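Local coordinates for protein transcription activator HlyU (Vibrio vulnificus, PDB 3JTH) that probably binds promoter DNA as a homodimeric winged helix-turn-helix regulator of the ArsR family and activates transcription, probably of rtxA, at residues Q35-V39 with G40-A44; A86-K89 with L90-S93. One frame throughout, in Å; residues are numbered along the deposited sequence.

Interaction 1: Q35-V39 with G40-A44; sequences QELSV and GELCA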
ATOM      1  N   GLN A  35     -16.802  10.713  -1.319  1.00 28.96           N
ATOM      2  CA  GLN A  35     -17.378  11.976  -0.880  1.00 30.53           C
ATOM      3  C   GLN A  35     -16.434  13.161  -0.942  1.00 28.91           C
ATOM      4  O   GLN A  35     -15.214  13.007  -0.972  1.00 29.19           O
ATOM      5  CB  GLN A  35     -17.935  11.862   0.535  1.00 45.77           C
ATOM      6  CG  GLN A  35     -16.915  11.667   1.634  1.00 49.44           C
ATOM      7  CD  GLN A  35     -17.505  11.998   2.984  1.00 54.58           C
ATOM      8  OE1 GLN A  35     -18.699  11.816   3.202  1.00 56.24           O
ATOM      9  NE2 GLN A  35     -16.673  12.476   3.902  1.00 56.59           N
ATOM     10  N   GLU A  36     -17.024  14.350  -0.943  1.00 31.31           N
ATOM     11  CA  GLU A  36     -16.271  15.593  -0.977  1.00 31.49           C
ATOM     12  C   GLU A  36     -16.352  16.266   0.385  1.00 30.33           C
ATOM     13  O   GLU A  36     -17.422  16.294   1.018  1.00 26.05           O
ATOM     14  CB  GLU A  36     -16.842  16.554  -2.016  1.00 37.92           C
ATOM     15  CG  GLU A  36     -16.916  16.037  -3.425  1.00 43.72           C
ATOM     16  CD  GLU A  36     -17.362  17.127  -4.378  1.00 47.08           C
ATOM     17  OE1 GLU A  36     -18.049  18.061  -3.912  1.00 46.74           O
ATOM     18  OE2 GLU A  36     -17.036  17.052  -5.582  1.00 50.87           O
ATOM     19  N   LEU A  37     -15.228  16.814   0.828  1.00 27.56           N
ATOM     20  CA  LEU A  37     -15.180  17.507   2.113  1.00 28.15           C
ATOM     21  C   LEU A  37     -14.366  18.792   2.012  1.00 28.98           C
ATOM     22  O   LEU A  37     -13.405  18.886   1.235  1.00 29.38           O
ATOM     23  CB  LEU A  37     -14.558  16.616   3.186  1.00 31.32           C
ATOM     24  CG  LEU A  37     -15.219  15.286   3.542  1.00 32.83           C
ATOM     25  CD1 LEU A  37     -14.350  14.581   4.577  1.00 32.15           C
ATOM     26  CD2 LEU A  37     -16.627  15.527   4.068  1.00 33.35           C
ATOM     27  N   SER A  38     -14.771  19.782   2.798  1.00 33.77           N
ATOM     28  CA  SER A  38     -14.081  21.063   2.855  1.00 34.46           C
ATOM     29  C   SER A  38     -13.027  20.963   3.962  1.00 35.01           C
ATOM     30  O   SER A  38     -13.036  20.023   4.762  1.00 33.91           O
ATOM     31  CB  SER A  38     -15.056  22.177   3.219  1.00 30.42           C
ATOM     32  OG  SER A  38     -15.535  21.997   4.549  1.00 31.50           O
ATOM     33  N   VAL A  39     -12.130  21.943   3.997  1.00 35.53           N
ATOM     34  CA  VAL A  39     -11.077  22.011   5.002  1.00 35.76           C
ATOM     35  C   VAL A  39     -11.686  21.908   6.407  1.00 35.36           C
ATOM     36  O   VAL A  39     -11.186  21.166   7.267  1.00 34.41           O
ATOM     37  CB  VAL A  39     -10.304  23.351   4.891  1.00 35.02           C
ATOM     38  CG1 VAL A  39      -9.229  23.427   5.952  1.00 37.33           C
ATOM     39  CG2 VAL A  39      -9.684  23.475   3.511  1.00 38.11           C
ATOM     40  N   GLY A  40     -12.756  22.662   6.640  1.00 32.37           N
ATOM     41  CA  GLY A  40     -13.399  22.647   7.944  1.00 33.81           C
ATOM     42  C   GLY A  40     -13.900  21.279   8.364  1.00 32.66           C
ATOM     43  O   GLY A  40     -13.681  20.853   9.499  1.00 31.46           O
ATOM     44  N   GLU A  41     -14.581  20.589   7.453  1.00 31.65           N
ATOM     45  CA  GLU A  41     -15.093  19.256   7.760  1.00 30.57           C
ATOM     46  C   GLU A  41     -13.949  18.288   8.045  1.00 29.67           C
ATOM     47  O   GLU A  41     -14.046  17.464   8.953  1.00 28.91           O
ATOM     48  CB  GLU A  41     -15.958  18.741   6.608  1.00 35.49           C
ATOM     49  CG  GLU A  41     -17.376  19.329   6.612  1.00 39.02           C
ATOM     50  CD  GLU A  41     -18.085  19.250   5.260  1.00 38.70           C
ATOM     51  OE1 GLU A  41     -19.300  19.530   5.217  1.00 42.26           O
ATOM     52  OE2 GLU A  41     -17.441  18.927   4.241  1.00 37.22           O
ATOM     53  N   LEU A  42     -12.867  18.395   7.274  1.00 26.07           N
ATOM     54  CA  LEU A  42     -11.698  17.540   7.444  1.00 26.84           C
ATOM     55  C   LEU A  42     -10.921  17.773   8.749  1.00 27.74           C
ATOM     56  O   LEU A  42     -10.554  16.816   9.443  1.00 25.51           O
ATOM     57  CB  LEU A  42     -10.742  17.724   6.258  1.00 27.63           C
ATOM     58  CG  LEU A  42     -11.063  16.994   4.953  1.00 26.00           C
ATOM     59  CD1 LEU A  42     -10.223  17.565   3.823  1.00 26.63           C
ATOM     60  CD2 LEU A  42     -10.798  15.501   5.129  1.00 24.17           C
ATOM     61  N   CYS A  43     -10.657  19.033   9.092  1.00 27.92           N
ATOM     62  CA  CYS A  43      -9.892  19.287  10.305  1.00 32.58           C
ATOM     63  C   CYS A  43     -10.672  18.896  11.552  1.00 32.26           C
ATOM     64  O   CYS A  43     -10.085  18.423  12.529  1.00 33.23           O
ATOM     65  CB  CYS A  43      -9.433  20.758  10.369  1.00 48.13           C
ATOM     66  SG  CYS A  43     -10.713  22.012  10.276  1.00 61.86           S
ATOM     67  N   ALA A  44     -11.993  19.050  11.509  1.00 31.92           N
ATOM     68  CA  ALA A  44     -12.819  18.695  12.656  1.00 35.63           C
ATOM     69  C   ALA A  44     -13.000  17.188  12.787  1.00 36.17           C
ATOM     70  O   ALA A  44     -12.972  16.659  13.898  1.00 39.81           O
ATOM     71  CB  ALA A  44     -14.188  19.389  12.572  1.00 31.68           C
TER
HETATM   72  O   HOH W   1     -19.211  18.050   1.617  1.00 41.80           O
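The carboxylate of E41 turns back toward the strand before its helix, and its OE2 takes the amide N of S38 at 3.2 Å, on the anti side and 32° out of the carboxylate plane. Beside the same oxygen lie L37 CA and, 3.5 Å off, L37 CD2, while a water that donates to OE2 also donates to E36 O. The E41 chain reaches this position because CG stands beside its own backbone N (chi1 -79°) and the rest runs extended. In return E41 N points at S38 OG, a weak bond of 3.4 Å. The two reciprocal bonds form a capping box, with S38 as N-cap. The first turn then closes through L42 N to S38 O at 3.0 Å and C43 N to V39 O at 2.9 Å. Next to the capping box, L37 CD1 meets L42 CD2 at 3.7 Å, the two buried leucines crossing at a slant. L37 also pairs through its backbone with Y77 of strand 76-79, and both leucines reach M31 of helix 23-31. V39, L42 and C43 lean on helix 50-62, and the capped turn joins strand 37-38 to helix 39-46.

Interaction 2: A86-K89 with L90-S93; sequences AMIK and LLHS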
ATOM      1  N   ALA A  86      -9.782   2.676  -5.501  1.00 31.75           N
ATOM      2  CA  ALA A  86      -9.952   1.238  -5.322  1.00 31.35           C
ATOM      3  C   ALA A  86      -9.235   0.714  -4.069  1.00 30.72           C
ATOM      4  O   ALA A  86      -9.807  -0.048  -3.288  1.00 29.57           O
ATOM      5  CB  ALA A  86      -9.451   0.506  -6.562  1.00 43.13           C
HETATM    6  N   MSE A  87      -7.982   1.112  -3.878  1.00 27.84           N
HETATM    7  CA  MSE A  87      -7.230   0.685  -2.701  1.00 29.45           C
HETATM    8  C   MSE A  87      -7.927   1.208  -1.449  1.00 28.46           C
HETATM    9  O   MSE A  87      -8.018   0.508  -0.441  1.00 25.60           O
HETATM   10  CB  MSE A  87      -5.794   1.219  -2.745  1.00 41.01           C
HETATM   11  CG  MSE A  87      -4.828   0.380  -3.576  1.00 49.96           C
HETATM   12 SE   MSE A  87      -4.525  -1.415  -2.874  1.00 69.25          SE
HETATM   13  CE  MSE A  87      -4.823  -1.081  -0.992  1.00 52.14           C
ATOM     14  N   ILE A  88      -8.427   2.437  -1.522  1.00 34.56           N
ATOM     15  CA  ILE A  88      -9.122   3.012  -0.382  1.00 32.76           C
ATOM     16  C   ILE A  88     -10.407   2.235  -0.127  1.00 33.85           C
ATOM     17  O   ILE A  88     -10.725   1.922   1.018  1.00 32.92           O
ATOM     18  CB  ILE A  88      -9.425   4.522  -0.601  1.00 25.70           C
ATOM     19  CG1 ILE A  88      -8.133   5.335  -0.434  1.00 25.15           C
ATOM     20  CG2 ILE A  88     -10.451   5.022   0.405  1.00 25.44           C
ATOM     21  CD1 ILE A  88      -7.458   5.180   0.950  1.00 24.24           C
ATOM     22  N   LYS A  89     -11.138   1.914  -1.190  1.00 30.54           N
ATOM     23  CA  LYS A  89     -12.375   1.155  -1.043  1.00 34.08           C
ATOM     24  C   LYS A  89     -12.079  -0.181  -0.352  1.00 32.21           C
ATOM     25  O   LYS A  89     -12.828  -0.614   0.516  1.00 33.29           O
ATOM     26  CB  LYS A  89     -13.016   0.921  -2.423  1.00 42.21           C
ATOM     27  CG  LYS A  89     -14.408   0.297  -2.409  1.00 45.70           C
ATOM     28  CD  LYS A  89     -15.087   0.443  -3.778  1.00 48.91           C
ATOM     29  CE  LYS A  89     -16.522  -0.096  -3.793  1.00 51.19           C
ATOM     30  NZ  LYS A  89     -16.620  -1.563  -4.059  1.00 53.97           N
ATOM     31  N   LEU A  90     -10.984  -0.830  -0.738  1.00 29.16           N
ATOM     32  CA  LEU A  90     -10.616  -2.110  -0.146  1.00 27.64           C
ATOM     33  C   LEU A  90     -10.173  -1.953   1.307  1.00 28.14           C
ATOM     34  O   LEU A  90     -10.519  -2.768   2.166  1.00 26.32           O
ATOM     35  CB  LEU A  90      -9.492  -2.765  -0.948  1.00 27.54           C
ATOM     36  CG  LEU A  90      -8.882  -4.015  -0.307  1.00 26.84           C
ATOM     37  CD1 LEU A  90      -9.913  -5.128  -0.311  1.00 26.64           C
ATOM     38  CD2 LEU A  90      -7.626  -4.441  -1.067  1.00 23.92           C
ATOM     39  N   LEU A  91      -9.389  -0.917   1.583  1.00 27.15           N
ATOM     40  CA  LEU A  91      -8.935  -0.673   2.949  1.00 32.20           C
ATOM     41  C   LEU A  91     -10.169  -0.463   3.844  1.00 32.31           C
ATOM     42  O   LEU A  91     -10.194  -0.884   5.000  1.00 32.76           O
ATOM     43  CB  LEU A  91      -8.024   0.558   2.983  1.00 33.14           C
ATOM     44  CG  LEU A  91      -6.530   0.387   3.317  1.00 37.77           C
ATOM     45  CD1 LEU A  91      -6.006  -0.987   2.909  1.00 36.70           C
ATOM     46  CD2 LEU A  91      -5.743   1.493   2.617  1.00 33.53           C
ATOM     47  N   HIS A  92     -11.196   0.175   3.294  1.00 37.24           N
ATOM     48  CA  HIS A  92     -12.428   0.412   4.037  1.00 40.31           C
ATOM     49  C   HIS A  92     -13.135  -0.898   4.372  1.00 41.15           C
ATOM     50  O   HIS A  92     -13.665  -1.050   5.471  1.00 41.51           O
ATOM     51  CB  HIS A  92     -13.368   1.322   3.237  1.00 45.73           C
ATOM     52  CG  HIS A  92     -13.371   2.742   3.702  1.00 47.83           C
ATOM     53  ND1 HIS A  92     -14.216   3.199   4.692  1.00 48.20           N
ATOM     54  CD2 HIS A  92     -12.599   3.800   3.353  1.00 48.18           C
ATOM     55  CE1 HIS A  92     -13.963   4.471   4.931  1.00 47.18           C
ATOM     56  NE2 HIS A  92     -12.984   4.861   4.132  1.00 46.33           N
ATOM     57  N   SER A  93     -13.148  -1.838   3.431  1.00 38.58           N
ATOM     58  CA  SER A  93     -13.808  -3.127   3.654  1.00 39.54           C
ATOM     59  C   SER A  93     -12.996  -4.012   4.601  1.00 38.42           C
ATOM     60  O   SER A  93     -13.528  -4.914   5.236  1.00 40.38           O
ATOM     61  CB  SER A  93     -14.022  -3.858   2.317  1.00 32.84           C
ATOM     62  OG  SER A  93     -12.797  -4.363   1.808  1.00 34.56           O
TER
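M87 O receives the amide of L91 at 2.8 Å with an N-H...O angle of 159°, the shortest of the four i to i+4 bonds that join A86-K89 to L90-S93. L91 CB rides close to the same carbonyl, 3.4 Å from M87 O. M87, present as selenomethionine, starts away from the next turn, but bends at chi2 (-65°) and again at chi3, which brings CE back to the L91 side chain, 4.1 Å from its CD1; L90 CD2 is a looser neighbour of that methyl. One residue further on, I88 and H92 make a different pair. The imidazole presents its edge to I88 O, which lies in the ring plane 3.5 Å from CD2, and I88 CG2, anti to its backbone N, approaches the same CD2 carbon at 3.8 Å. H92 NE2 is hydrogen-bonded to C30 O and the ring stacks with H33, so the imidazole is held at NE2 and by the neighbouring ring. This is the C-terminal helix 82-94, which in ArsR-type repressors and activators commonly helps to build the dimer interface, and here A86, M87, L90 and L91 do pack against the second subunit: M87 against M87 of that chain, L90 against L90 of that chain. I88 and L91 also touch the helices 2-20 and 23-31 of their own subunit, which buries this flank of the helix. Near its end, S93 OG donates to L90 O at 2.8 Å. Its hydroxyl lies between the backbone N and the carbonyl carbon (chi1 73°), and from there it reaches back one turn to that carbonyl, while S93 N bonds K89 O at 3.2 Å.

In the fold
Interaction 1 and interaction 2 lie in one chain with centres 19 Å apart and nearest atoms about 8 Å apart, so they do not touch. Both nevertheless pack on helix 23-31, interaction 1 on its last residue and interaction 2 on residues from its middle and toward its end. Interaction 1 starts helix 39-46, which packs on helix 50-62; by analogy with ArsR relatives these two form the helix-turn-helix, the latter probably the recognition helix. One side of interaction 2 faces the second subunit, which does not touch 35-44. The probable DNA-binding region and the dimer interface of the protomer thus each have a neighbour in helix 23-31.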